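Local coordinates for regulation of enolase protein 1 (Saccharomyces cerevisiae, PDB 3O12) that functions in galactose metabolism via the GAL83 protein and may control the level of the enolase ENO1, at residues A[101-104]-A[110-113]; A[124-129]-A[134-139]; A[165-170]-A[202-207]. All blocks are in the same frame, centred on the assembly; numbering follows the deposited sequence.

Contact 1. Residues A[101-104]-A[110-113]; sequences GIMV and HWLK. With EDO (1,2-ethanediol), chain G.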
ATOM      1  N   GLY A 101      -3.222  -2.348  -1.562  1.00 12.09           N
ATOM      2  CA  GLY A 101      -2.910  -0.995  -1.964  1.00 12.75           C
ATOM      3  C   GLY A 101      -1.428  -0.812  -2.158  1.00 10.67           C
ATOM      4  O   GLY A 101      -0.778  -1.588  -2.868  1.00 12.18           O
ATOM      5  N   ILE A 102      -0.895   0.240  -1.552  1.00 10.43           N
ATOM      6  CA  ILE A 102       0.511   0.582  -1.705  1.00  9.57           C
ATOM      7  C   ILE A 102       1.148   0.770  -0.336  1.00 11.42           C
ATOM      8  O   ILE A 102       0.477   1.135   0.632  1.00 11.96           O
ATOM      9  CB  ILE A 102       0.644   1.871  -2.548  1.00 12.50           C
ATOM     10  CG1 ILE A 102       2.028   1.970  -3.211  1.00 15.48           C
ATOM     11  CG2 ILE A 102       0.304   3.119  -1.717  1.00 12.98           C
ATOM     12  CD1 ILE A 102       2.127   3.086  -4.258  1.00 16.50           C
HETATM   13  N   MSE A 103       2.442   0.520  -0.249  1.00 10.08           N
HETATM   14  CA  MSE A 103       3.231   0.808   0.947  1.00 10.97           C
HETATM   15  C   MSE A 103       4.469   1.620   0.582  1.00  9.73           C
HETATM   16  O   MSE A 103       5.070   1.422  -0.486  1.00 11.09           O
HETATM   17  CB  MSE A 103       3.611  -0.497   1.668  1.00 10.84           C
HETATM   18  CG  MSE A 103       4.800  -0.391   2.646  1.00 12.81           C
HETATM   19 SE   MSE A 103       5.009  -2.027   3.708  0.78 17.41          SE
HETATM   20  CE  MSE A 103       3.654  -1.640   5.045  1.00 11.41           C
ATOM     21  N   VAL A 104       4.834   2.549   1.459  1.00 10.66           N
ATOM     22  CA  VAL A 104       6.141   3.192   1.454  1.00  9.90           C
ATOM     23  C   VAL A 104       6.821   2.744   2.738  1.00 11.47           C
ATOM     24  O   VAL A 104       6.227   2.834   3.816  1.00 12.03           O
ATOM     25  CB  VAL A 104       6.026   4.718   1.459  1.00 10.82           C
ATOM     26  CG1 VAL A 104       7.389   5.378   1.525  1.00 12.87           C
ATOM     27  CG2 VAL A 104       5.226   5.221   0.255  1.00 12.87           C
ATOM     28  N   HIS A 110       9.066   2.307  10.461  1.00 15.16           N
ATOM     29  CA  HIS A 110       8.720   3.539   9.758  1.00 13.18           C
ATOM     30  C   HIS A 110       8.214   3.194   8.372  1.00 12.64           C
ATOM     31  O   HIS A 110       8.992   2.832   7.476  1.00 13.26           O
ATOM     32  CB  HIS A 110       9.929   4.469   9.676  1.00 15.82           C
ATOM     33  CG  HIS A 110      10.530   4.753  11.013  1.00 16.44           C
ATOM     34  ND1 HIS A 110      11.419   3.896  11.621  1.00 17.58           N
ATOM     35  CD2 HIS A 110      10.315   5.762  11.890  1.00 21.10           C
ATOM     36  CE1 HIS A 110      11.751   4.382  12.807  1.00 21.00           C
ATOM     37  NE2 HIS A 110      11.100   5.516  12.989  1.00 21.43           N
ATOM     38  N   TRP A 111       6.896   3.267   8.220  1.00 11.21           N
ATOM     39  CA  TRP A 111       6.249   2.909   6.971  1.00 10.49           C
ATOM     40  C   TRP A 111       4.856   3.497   6.898  1.00 11.11           C
ATOM     41  O   TRP A 111       4.324   4.011   7.885  1.00 11.30           O
ATOM     42  CB  TRP A 111       6.195   1.383   6.785  1.00 12.71           C
ATOM     43  CG  TRP A 111       5.662   0.555   7.950  1.00 12.50           C
ATOM     44  CD1 TRP A 111       6.401  -0.161   8.837  1.00 12.13           C
ATOM     45  CD2 TRP A 111       4.282   0.322   8.303  1.00 10.85           C
ATOM     46  NE1 TRP A 111       5.589  -0.816   9.730  1.00 12.36           N
ATOM     47  CE2 TRP A 111       4.280  -0.539   9.425  1.00 11.12           C
ATOM     48  CE3 TRP A 111       3.056   0.757   7.785  1.00 11.56           C
ATOM     49  CZ2 TRP A 111       3.102  -0.964  10.048  1.00 13.21           C
ATOM     50  CZ3 TRP A 111       1.884   0.327   8.398  1.00 12.48           C
ATOM     51  CH2 TRP A 111       1.913  -0.520   9.519  1.00 11.71           C
ATOM     52  N   LEU A 112       4.276   3.449   5.712  1.00 10.53           N
ATOM     53  CA  LEU A 112       2.901   3.853   5.487  1.00 12.18           C
ATOM     54  C   LEU A 112       2.266   2.830   4.581  1.00 11.52           C
ATOM     55  O   LEU A 112       2.905   2.346   3.648  1.00 12.15           O
ATOM     56  CB  LEU A 112       2.850   5.227   4.817  1.00 15.78           C
ATOM     57  CG  LEU A 112       1.424   5.619   4.404  1.00 25.48           C
ATOM     58  CD1 LEU A 112       1.010   6.999   4.924  1.00 28.46           C
ATOM     59  CD2 LEU A 112       1.242   5.489   2.891  1.00 22.50           C
ATOM     60  N   LYS A 113       1.016   2.484   4.841  1.00 12.25           N
ATOM     61  CA  LYS A 113       0.240   1.678   3.905  1.00 11.97           C
ATOM     62  C   LYS A 113      -1.062   2.415   3.620  1.00 12.20           C
ATOM     63  O   LYS A 113      -1.578   3.145   4.465  1.00 12.07           O
ATOM     64  CB  LYS A 113      -0.031   0.269   4.444  1.00 14.58           C
ATOM     65  CG  LYS A 113      -0.916   0.198   5.676  1.00 15.10           C
ATOM     66  CD  LYS A 113      -1.139  -1.253   6.151  1.00 16.11           C
ATOM     67  CE  LYS A 113      -2.023  -1.255   7.389  1.00 20.42           C
ATOM     68  NZ  LYS A 113      -2.467  -2.610   7.850  1.00 22.38           N
TER
HETATM   69  C1  EDO G 206      -5.356  -1.237   9.364  1.00 31.96           C
HETATM   70  O1  EDO G 206      -5.614  -1.498   7.981  1.00 46.42           O
HETATM   71  C2  EDO G 206      -4.331  -2.236   9.881  1.00 25.94           C
HETATM   72  O2  EDO G 206      -4.671  -3.573   9.487  1.00 46.52           O

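Contact 2. Residues A[124-129]-A[134-139]; sequences MLSSVL and SDWSTA. With EDO (1,2-ethanediol), chain I; EDO (1,2-ethanediol), chain F.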
HETATM    1  N   MSE A 124     -13.461   0.225   2.838  1.00 22.72           N
HETATM    2  CA  MSE A 124     -12.981   1.486   3.376  1.00 18.36           C
HETATM    3  C   MSE A 124     -11.717   1.919   2.663  1.00 16.78           C
HETATM    4  O   MSE A 124     -10.852   1.096   2.388  1.00 23.38           O
HETATM    5  CB  MSE A 124     -12.649   1.311   4.853  1.00 23.84           C
HETATM    6  CG  MSE A 124     -13.808   0.803   5.673  1.00 29.37           C
HETATM    7 SE   MSE A 124     -15.063   2.226   6.094  0.55 34.03          SE
HETATM    8  CE  MSE A 124     -14.137   3.013   7.601  1.00 41.80           C
ATOM      9  N   LEU A 125     -11.622   3.206   2.352  1.00 16.83           N
ATOM     10  CA  LEU A 125     -10.341   3.787   1.977  1.00 16.68           C
ATOM     11  C   LEU A 125      -9.621   4.106   3.275  1.00 15.85           C
ATOM     12  O   LEU A 125     -10.105   4.868   4.110  1.00 18.55           O
ATOM     13  CB  LEU A 125     -10.524   5.047   1.131  1.00 24.14           C
ATOM     14  CG  LEU A 125      -9.229   5.616   0.533  1.00 30.10           C
ATOM     15  CD1 LEU A 125      -8.575   4.616  -0.393  1.00 34.95           C
ATOM     16  CD2 LEU A 125      -9.497   6.925  -0.192  1.00 41.05           C
ATOM     17  N   SER A 126      -8.452   3.511   3.432  1.00 14.15           N
ATOM     18  CA  SER A 126      -7.755   3.492   4.703  1.00 14.69           C
ATOM     19  C   SER A 126      -6.287   3.804   4.502  1.00 13.46           C
ATOM     20  O   SER A 126      -5.697   3.460   3.473  1.00 13.50           O
ATOM     21  CB  SER A 126      -7.903   2.100   5.316  1.00 19.92           C
ATOM     22  OG  SER A 126      -7.135   1.952   6.491  1.00 29.65           O
ATOM     23  N   SER A 127      -5.682   4.457   5.479  1.00 12.05           N
ATOM     24  CA  SER A 127      -4.239   4.618   5.495  1.00 12.26           C
ATOM     25  C   SER A 127      -3.713   4.486   6.904  1.00 10.94           C
ATOM     26  O   SER A 127      -4.393   4.858   7.864  1.00 11.56           O
ATOM     27  CB  SER A 127      -3.794   5.944   4.869  1.00 13.85           C
ATOM     28  OG  SER A 127      -4.303   7.052   5.567  1.00 17.06           O
ATOM     29  N   VAL A 128      -2.512   3.934   7.026  1.00 12.12           N
ATOM     30  CA  VAL A 128      -1.848   3.793   8.310  1.00 11.64           C
ATOM     31  C   VAL A 128      -0.441   4.334   8.174  1.00 11.18           C
ATOM     32  O   VAL A 128       0.346   3.826   7.372  1.00 11.90           O
ATOM     33  CB  VAL A 128      -1.786   2.334   8.773  1.00 11.85           C
ATOM     34  CG1 VAL A 128      -1.053   2.232  10.130  1.00 14.19           C
ATOM     35  CG2 VAL A 128      -3.187   1.747   8.888  1.00 13.49           C
ATOM     36  N   LEU A 129      -0.124   5.375   8.929  1.00 10.70           N
ATOM     37  CA  LEU A 129       1.207   5.949   8.971  1.00 11.99           C
ATOM     38  C   LEU A 129       1.858   5.506  10.262  1.00 13.06           C
ATOM     39  O   LEU A 129       1.330   5.771  11.344  1.00 13.43           O
ATOM     40  CB  LEU A 129       1.129   7.476   8.910  1.00 15.76           C
ATOM     41  CG  LEU A 129       2.430   8.225   8.605  1.00 21.25           C
ATOM     42  CD1 LEU A 129       2.125   9.658   8.200  1.00 26.86           C
ATOM     43  CD2 LEU A 129       3.374   8.184   9.781  1.00 25.75           C
ATOM     44  N   SER A 134       1.631   3.019  14.971  1.00 13.65           N
ATOM     45  CA  SER A 134       0.661   3.196  13.873  1.00 12.79           C
ATOM     46  C   SER A 134      -0.458   4.223  14.138  1.00 12.42           C
ATOM     47  O   SER A 134      -1.047   4.254  15.224  1.00 15.42           O
ATOM     48  CB  SER A 134       0.019   1.852  13.514  1.00 13.49           C
ATOM     49  OG  SER A 134       0.984   0.905  13.065  1.00 12.84           O
ATOM     50  N   ASP A 135      -0.745   5.031  13.113  1.00 12.53           N
ATOM     51  CA  ASP A 135      -1.826   6.029  13.111  1.00 12.46           C
ATOM     52  C   ASP A 135      -2.726   5.758  11.912  1.00 12.96           C
ATOM     53  O   ASP A 135      -2.354   5.992  10.751  1.00 12.08           O
ATOM     54  CB  ASP A 135      -1.229   7.445  13.041  1.00 13.88           C
ATOM     55  CG  ASP A 135      -2.283   8.543  12.906  1.00 19.05           C
ATOM     56  OD1 ASP A 135      -3.489   8.261  12.658  1.00 15.81           O
ATOM     57  OD2 ASP A 135      -1.887   9.727  13.043  1.00 21.13           O
ATOM     58  N   TRP A 136      -3.912   5.249  12.204  1.00 11.66           N
ATOM     59  CA  TRP A 136      -4.838   4.709  11.221  1.00 12.32           C
ATOM     60  C   TRP A 136      -6.006   5.654  11.003  1.00 11.63           C
ATOM     61  O   TRP A 136      -6.647   6.089  11.955  1.00 11.58           O
ATOM     62  CB  TRP A 136      -5.335   3.374  11.782  1.00 15.15           C
ATOM     63  CG  TRP A 136      -6.349   2.601  10.997  1.00 15.64           C
ATOM     64  CD1 TRP A 136      -6.542   2.599   9.640  1.00 17.59           C
ATOM     65  CD2 TRP A 136      -7.266   1.648  11.537  1.00 20.38           C
ATOM     66  NE1 TRP A 136      -7.547   1.714   9.310  1.00 19.60           N
ATOM     67  CE2 TRP A 136      -8.010   1.122  10.458  1.00 28.44           C
ATOM     68  CE3 TRP A 136      -7.530   1.186  12.832  1.00 21.63           C
ATOM     69  CZ2 TRP A 136      -9.005   0.164  10.639  1.00 25.41           C
ATOM     70  CZ3 TRP A 136      -8.521   0.239  13.010  1.00 23.23           C
ATOM     71  CH2 TRP A 136      -9.243  -0.264  11.917  1.00 25.30           C
ATOM     72  N   SER A 137      -6.285   5.979   9.746  0.50 13.90           N
ATOM     73  CA  SER A 137      -7.458   6.762   9.387  0.50 12.42           C
ATOM     74  C   SER A 137      -8.255   6.011   8.343  0.50 12.99           C
ATOM     75  O   SER A 137      -7.679   5.335   7.487  0.50 14.27           O
ATOM     76  CB  SER A 137      -7.057   8.133   8.848  0.50 16.60           C
ATOM     77  OG  SER A 137      -8.203   8.955   8.686  0.50 23.18           O
ATOM     78  N   THR A 138      -9.573   6.123   8.400  1.00 14.69           N
ATOM     79  CA  THR A 138     -10.408   5.364   7.498  1.00 16.22           C
ATOM     80  C   THR A 138     -11.717   6.058   7.251  1.00 18.05           C
ATOM     81  O   THR A 138     -12.188   6.840   8.084  1.00 19.36           O
ATOM     82  CB  THR A 138     -10.649   3.948   8.060  1.00 20.81           C
ATOM     83  OG1 THR A 138     -11.232   3.121   7.042  1.00 26.31           O
ATOM     84  CG2 THR A 138     -11.554   4.005   9.298  1.00 25.71           C
ATOM     85  N   ALA A 139     -12.295   5.762   6.096  1.00 17.28           N
ATOM     86  CA  ALA A 139     -13.602   6.270   5.734  1.00 20.64           C
ATOM     87  C   ALA A 139     -14.201   5.372   4.662  1.00 18.79           C
ATOM     88  O   ALA A 139     -13.482   4.713   3.924  1.00 19.09           O
ATOM     89  CB  ALA A 139     -13.482   7.696   5.224  1.00 26.25           C
TER
HETATM   90  C1  EDO I 208      -8.958   7.893   4.330  1.00 50.37           C
HETATM   91  O1  EDO I 208      -9.056   9.233   4.822  1.00 54.52           O
HETATM   92  C2  EDO I 208      -7.808   7.184   5.035  1.00 38.79           C
HETATM   93  O2  EDO I 208      -6.679   8.058   5.104  1.00 31.63           O
HETATM   94  C1  EDO F 205      -4.237  -0.078   4.024  1.00 39.24           C
HETATM   95  O1  EDO F 205      -5.455  -0.518   3.407  1.00 38.90           O
HETATM   96  C2  EDO F 205      -4.530   0.872   5.182  1.00 32.17           C
HETATM   97  O2  EDO F 205      -5.230   0.156   6.200  1.00 38.43           O

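Contact 3. Residues A[165-170]-A[202-207]; sequences SDKKTW and FSEWSL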
ATOM      1  N   SER A 165     -10.468   7.076  -9.125  1.00 16.07           N
ATOM      2  CA  SER A 165     -11.328   6.039  -9.679  1.00 15.51           C
ATOM      3  C   SER A 165     -11.280   6.027 -11.202  1.00 20.43           C
ATOM      4  O   SER A 165     -11.824   5.122 -11.836  1.00 21.64           O
ATOM      5  CB  SER A 165     -12.769   6.258  -9.225  1.00 21.12           C
ATOM      6  OG  SER A 165     -13.271   7.466  -9.768  1.00 26.33           O
ATOM      7  N   ASP A 166     -10.623   7.022 -11.794  1.00 18.01           N
ATOM      8  CA  ASP A 166     -10.679   7.190 -13.247  1.00 20.84           C
ATOM      9  C   ASP A 166      -9.343   7.539 -13.904  1.00 19.04           C
ATOM     10  O   ASP A 166      -9.254   7.645 -15.132  1.00 21.38           O
ATOM     11  CB  ASP A 166     -11.757   8.215 -13.631  1.00 20.91           C
ATOM     12  CG  ASP A 166     -11.519   9.588 -13.018  1.00 27.70           C
ATOM     13  OD1 ASP A 166     -12.433  10.437 -13.119  1.00 32.94           O
ATOM     14  OD2 ASP A 166     -10.439   9.834 -12.444  1.00 23.71           O
ATOM     15  N   LYS A 167      -8.306   7.685 -13.085  1.00 17.36           N
ATOM     16  CA  LYS A 167      -6.979   8.058 -13.569  1.00 18.39           C
ATOM     17  C   LYS A 167      -6.986   9.466 -14.169  1.00 26.01           C
ATOM     18  O   LYS A 167      -6.064   9.841 -14.897  1.00 29.69           O
ATOM     19  CB  LYS A 167      -6.445   7.029 -14.581  1.00 22.89           C
ATOM     20  CG  LYS A 167      -4.953   6.744 -14.432  1.00 19.61           C
ATOM     21  CD  LYS A 167      -4.427   5.801 -15.497  1.00 21.88           C
ATOM     22  CE  LYS A 167      -2.921   5.621 -15.343  1.00 21.69           C
ATOM     23  NZ  LYS A 167      -2.346   4.744 -16.408  1.00 27.27           N
ATOM     24  N   LYS A 168      -8.029  10.236 -13.858  1.00 21.83           N
ATOM     25  CA  LYS A 168      -8.161  11.606 -14.349  1.00 28.30           C
ATOM     26  C   LYS A 168      -8.111  12.625 -13.210  1.00 25.31           C
ATOM     27  O   LYS A 168      -7.422  13.639 -13.318  1.00 28.27           O
ATOM     28  CB  LYS A 168      -9.467  11.788 -15.135  1.00 28.35           C
ATOM     29  CG  LYS A 168      -9.647  10.829 -16.310  1.00 28.41           C
ATOM     30  CD  LYS A 168      -8.560  11.013 -17.353  1.00 26.66           C
ATOM     31  CE  LYS A 168      -8.690   9.993 -18.469  1.00 34.42           C
ATOM     32  NZ  LYS A 168      -7.594  10.162 -19.464  1.00 37.04           N
ATOM     33  N   THR A 169      -8.858  12.349 -12.137  1.00 19.97           N
ATOM     34  CA  THR A 169      -8.976  13.220 -10.974  1.00 20.71           C
ATOM     35  C   THR A 169      -8.377  12.516  -9.758  1.00 18.46           C
ATOM     36  O   THR A 169      -8.645  11.334  -9.540  1.00 20.15           O
ATOM     37  CB  THR A 169     -10.460  13.519 -10.684  1.00 30.73           C
ATOM     38  OG1 THR A 169     -11.111  13.897 -11.906  1.00 35.26           O
ATOM     39  CG2 THR A 169     -10.598  14.631  -9.669  1.00 31.22           C
ATOM     40  N   TRP A 170      -7.578  13.242  -8.976  1.00 19.08           N
ATOM     41  CA  TRP A 170      -6.778  12.649  -7.897  1.00 18.03           C
ATOM     42  C   TRP A 170      -6.952  13.331  -6.538  1.00 18.98           C
ATOM     43  O   TRP A 170      -6.048  14.026  -6.068  1.00 22.95           O
ATOM     44  CB  TRP A 170      -5.296  12.682  -8.281  1.00 19.01           C
ATOM     45  CG  TRP A 170      -4.967  11.910  -9.523  1.00 17.60           C
ATOM     46  CD1 TRP A 170      -5.019  12.361 -10.810  1.00 20.05           C
ATOM     47  CD2 TRP A 170      -4.523  10.544  -9.595  1.00 17.94           C
ATOM     48  NE1 TRP A 170      -4.641  11.363 -11.679  1.00 21.26           N
ATOM     49  CE2 TRP A 170      -4.333  10.238 -10.956  1.00 18.81           C
ATOM     50  CE3 TRP A 170      -4.269   9.553  -8.638  1.00 18.28           C
ATOM     51  CZ2 TRP A 170      -3.899   8.982 -11.389  1.00 18.71           C
ATOM     52  CZ3 TRP A 170      -3.841   8.308  -9.069  1.00 17.80           C
ATOM     53  CH2 TRP A 170      -3.660   8.035 -10.431  1.00 16.94           C
ATOM     54  N   PHE A 202      -1.834  -6.043  -9.529  1.00 13.89           N
ATOM     55  CA  PHE A 202      -1.255  -4.714  -9.581  1.00 13.18           C
ATOM     56  C   PHE A 202      -0.698  -4.456 -10.969  1.00 14.80           C
ATOM     57  O   PHE A 202      -0.082  -5.337 -11.563  1.00 15.23           O
ATOM     58  CB  PHE A 202      -0.123  -4.584  -8.562  1.00 12.86           C
ATOM     59  CG  PHE A 202      -0.553  -4.810  -7.135  1.00 11.68           C
ATOM     60  CD1 PHE A 202      -0.997  -3.751  -6.347  1.00 12.60           C
ATOM     61  CD2 PHE A 202      -0.520  -6.083  -6.581  1.00 12.62           C
ATOM     62  CE1 PHE A 202      -1.400  -3.968  -5.028  1.00 12.06           C
ATOM     63  CE2 PHE A 202      -0.916  -6.303  -5.263  1.00 13.51           C
ATOM     64  CZ  PHE A 202      -1.360  -5.248  -4.489  1.00 14.10           C
ATOM     65  N   SER A 203      -0.909  -3.248 -11.480  1.00 12.53           N
ATOM     66  CA  SER A 203      -0.463  -2.908 -12.824  1.00 12.02           C
ATOM     67  C   SER A 203      -0.292  -1.406 -12.965  1.00 13.63           C
ATOM     68  O   SER A 203      -0.510  -0.662 -12.008  1.00 12.99           O
ATOM     69  CB  SER A 203      -1.456  -3.431 -13.868  1.00 15.57           C
ATOM     70  OG  SER A 203      -2.719  -2.771 -13.743  1.00 16.90           O
ATOM     71  N   GLU A 204       0.090  -0.946 -14.148  1.00 13.77           N
ATOM     72  CA  GLU A 204       0.219   0.493 -14.407  1.00 11.16           C
ATOM     73  C   GLU A 204       1.107   1.193 -13.390  1.00 12.05           C
ATOM     74  O   GLU A 204       0.801   2.278 -12.904  1.00 12.67           O
ATOM     75  CB  GLU A 204      -1.159   1.159 -14.517  1.00 12.15           C
ATOM     76  CG  GLU A 204      -2.015   0.479 -15.589  1.00 14.81           C
ATOM     77  CD  GLU A 204      -3.282   1.225 -15.935  1.00 19.02           C
ATOM     78  OE1 GLU A 204      -3.426   2.404 -15.547  1.00 17.96           O
ATOM     79  OE2 GLU A 204      -4.115   0.611 -16.631  1.00 20.56           O
ATOM     80  N   TRP A 205       2.231   0.559 -13.094  1.00 12.61           N
ATOM     81  CA  TRP A 205       3.231   1.107 -12.196  1.00 11.00           C
ATOM     82  C   TRP A 205       4.026   2.235 -12.820  1.00 13.13           C
ATOM     83  O   TRP A 205       4.434   2.163 -13.988  1.00 14.76           O
ATOM     84  CB  TRP A 205       4.228   0.000 -11.835  1.00 12.56           C
ATOM     85  CG  TRP A 205       5.358   0.463 -10.960  1.00 13.39           C
ATOM     86  CD1 TRP A 205       6.663   0.630 -11.319  1.00 13.78           C
ATOM     87  CD2 TRP A 205       5.266   0.829  -9.581  1.00 13.54           C
ATOM     88  NE1 TRP A 205       7.397   1.066 -10.239  1.00 14.35           N
ATOM     89  CE2 TRP A 205       6.561   1.194  -9.162  1.00 13.70           C
ATOM     90  CE3 TRP A 205       4.211   0.880  -8.659  1.00 14.14           C
ATOM     91  CZ2 TRP A 205       6.837   1.605  -7.855  1.00 14.98           C
ATOM     92  CZ3 TRP A 205       4.491   1.289  -7.361  1.00 15.69           C
ATOM     93  CH2 TRP A 205       5.790   1.646  -6.980  1.00 14.87           C
ATOM     94  N   SER A 206       4.292   3.261 -12.026  1.00 14.07           N
ATOM     95  CA  SER A 206       5.177   4.344 -12.439  0.50 14.48           C
ATOM     96  C   SER A 206       5.924   4.866 -11.219  1.00 13.53           C
ATOM     97  O   SER A 206       5.306   5.089 -10.173  1.00 15.15           O
ATOM     98  CB  SER A 206       4.367   5.472 -13.083  0.50 18.72           C
ATOM     99  OG  SER A 206       5.217   6.470 -13.627  0.50 25.23           O
ATOM    100  N   LEU A 207       7.227   5.075 -11.345  1.00 14.06           N
ATOM    101  CA  LEU A 207       8.038   5.633 -10.274  1.00 12.60           C
ATOM    102  C   LEU A 207       8.986   6.662 -10.860  1.00 15.26           C
ATOM    103  O   LEU A 207       9.773   6.342 -11.766  1.00 17.36           O
ATOM    104  CB  LEU A 207       8.825   4.535  -9.560  1.00 14.08           C
ATOM    105  CG  LEU A 207       9.873   4.984  -8.541  1.00 14.99           C
ATOM    106  CD1 LEU A 207       9.205   5.707  -7.385  1.00 16.28           C
ATOM    107  CD2 LEU A 207      10.682   3.797  -8.029  1.00 21.09           C
TER
HETATM  108  O   HOH W   1      -0.136   4.689 -14.008  1.00 31.67           O

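Contact 1. Residues A[101-104]-A[110-113]
The side chain of M103, a selenomethionine, leaves its strand with CG opposite the backbone N (chi1 161°) and bends at chi3 (-81°), which brings its methyl to W111. The indole comes to meet it because W111 CG lies between its own N and carbonyl carbon (chi1 50°). M103 CE is 3.7 Å from W111 CE3. M103 SE is farther away, 5.5 Å from the centroid of the five-membered ring, in an oblique Met-aromatic contact. M103 CE also lies 4.2 Å from K113 CB. K113 is extended beyond CG, and its NZ donates to F59 O and Q99 OE1, though the position of NZ is less certain.

Two backbone hydrogen bonds tie the strands: V104 N to L112 O (2.9 Å) and L112 N to V104 O (2.8 Å). M103 and K113 form the adjoining non-hydrogen-bonded pair. Beside it, M103 CA makes a CA-H...O contact with L112 O (3.1 Å). V104 and L112 point to the other face, where they pack on V152 and on L159 and I161, respectively. This is an antiparallel beta hairpin in the buried interior of a beta sandwich, consistent with the concanavalin A-like fold of DUF1349 proteins.

Contact 2. Residues A[124-129]-A[134-139]
W136 reaches past its strand partner V128 to meet the side chain of S126. With CG of W136 opposite its backbone N (chi1 178°), the NE1 edge of the ring is turned to S126. W136 NE1 donates to S126 OG at 2.9 Å, close to the ring plane but bent (133° at the hydrogen). S126 OG also bonds to an ethanediol, probably from the crystallisation liquor, and E117 OE1 is a weak further partner of both.

V128 CG2 slants against the indole, 3.5 Å from W136 CD1, and V128 CG1 lies 3.6 Å from S134 CB. S134 OG turns to R61 N and T130 OG1.

M124, a selenomethionine, is bent at chi2 and chi3 and crosses T138 at about a right angle. The packing is tight: M124 CE is 3.2 Å from T138 CG2. On the other face, S127 OG is turned between its own N and carbonyl carbon (chi1 62°). It is held by R174 NH1 and by a second ethanediol, whose O2 is 2.6 Å from S127 OG. Six backbone hydrogen bonds, two to a pair, link L125-A139, S127-S137 and L129-D135. With the non-hydrogen-bonded pairs S126-T138 and V128-W136 between them, they make the ladder of an antiparallel beta hairpin.

Contact 3. Residues A[165-170]-A[202-207]
The carboxylate of E204 is met by K167 NZ from above its plane, 46° out of it, at OE1. OE1 also accepts from W149 NE1, and R88 NH1 forms a salt bridge with OE2, so both oxygens are held. The two positive neighbours and the indole N-H would probably favour the ionised form. The flat groups nearby have their own partners. L207 N lies over one face of the W205 ring, toward the rim, and W205 NE1 donates to T28 O. W170 takes part in a cation-pi contact with R151. The carboxylate of D166 receives two backbone N-H groups on the same face. K168 N comes from 54° above the plane, and T169 N comes on the syn side, 22° out of it.

The contact itself is one salt bridge, with K167 NZ 2.7 Å from E204 OE1. The lysine is extended beyond CG and crosses the glutamate at a slant. K167 CE is 3.3 Å from E204 OE1. E204 is also extended beyond CG, so the two side chains span the 10.5 Å between K167 CA and E204 CA.

Strand 199-208 lies in the seven-stranded antiparallel sheet. In that sheet, strands 83-91 and 148-155 separate it from strand 158-164, which leads into the K167 loop. The lysine therefore bridges over intervening strands, and it touches Q86 on the way.

The loop has its own internal order. D166 OD2 accepts from K168 N at 2.8 Å in an Asx turn, and from T169 N at 3.0 Å. S164 OG bonds to both D166 N and K167 N. A water donates to E204 O at 2.8 Å and accepts weakly from K167 NZ at 3.3 Å. A sulfate ion, probably from the crystallisation liquor, lies about 5 Å from the side chain of E204.

Contact 1 is wholly buried, contact 2 is partly buried and contact 3 lies at the surface. Contacts 1 and 2 lie in two hairpins of one sheet, joined through the pairing of strands 110-119 and 122-131. There K113 O lies 2.8 Å from V128 N, a probable hydrogen bond, and W111 packs on V128. Contact 3 ties a loop to a strand of the other sheet. It still reaches contact 1, where F202 CE1 comes to 3.3 Å from G101 O, but it does not touch contact 2. The chemistry follows the place: backbone pairing with apolar packing in contact 1, pairing with mixed polar side chains in contact 2, and a single charged pair plus water in contact 3.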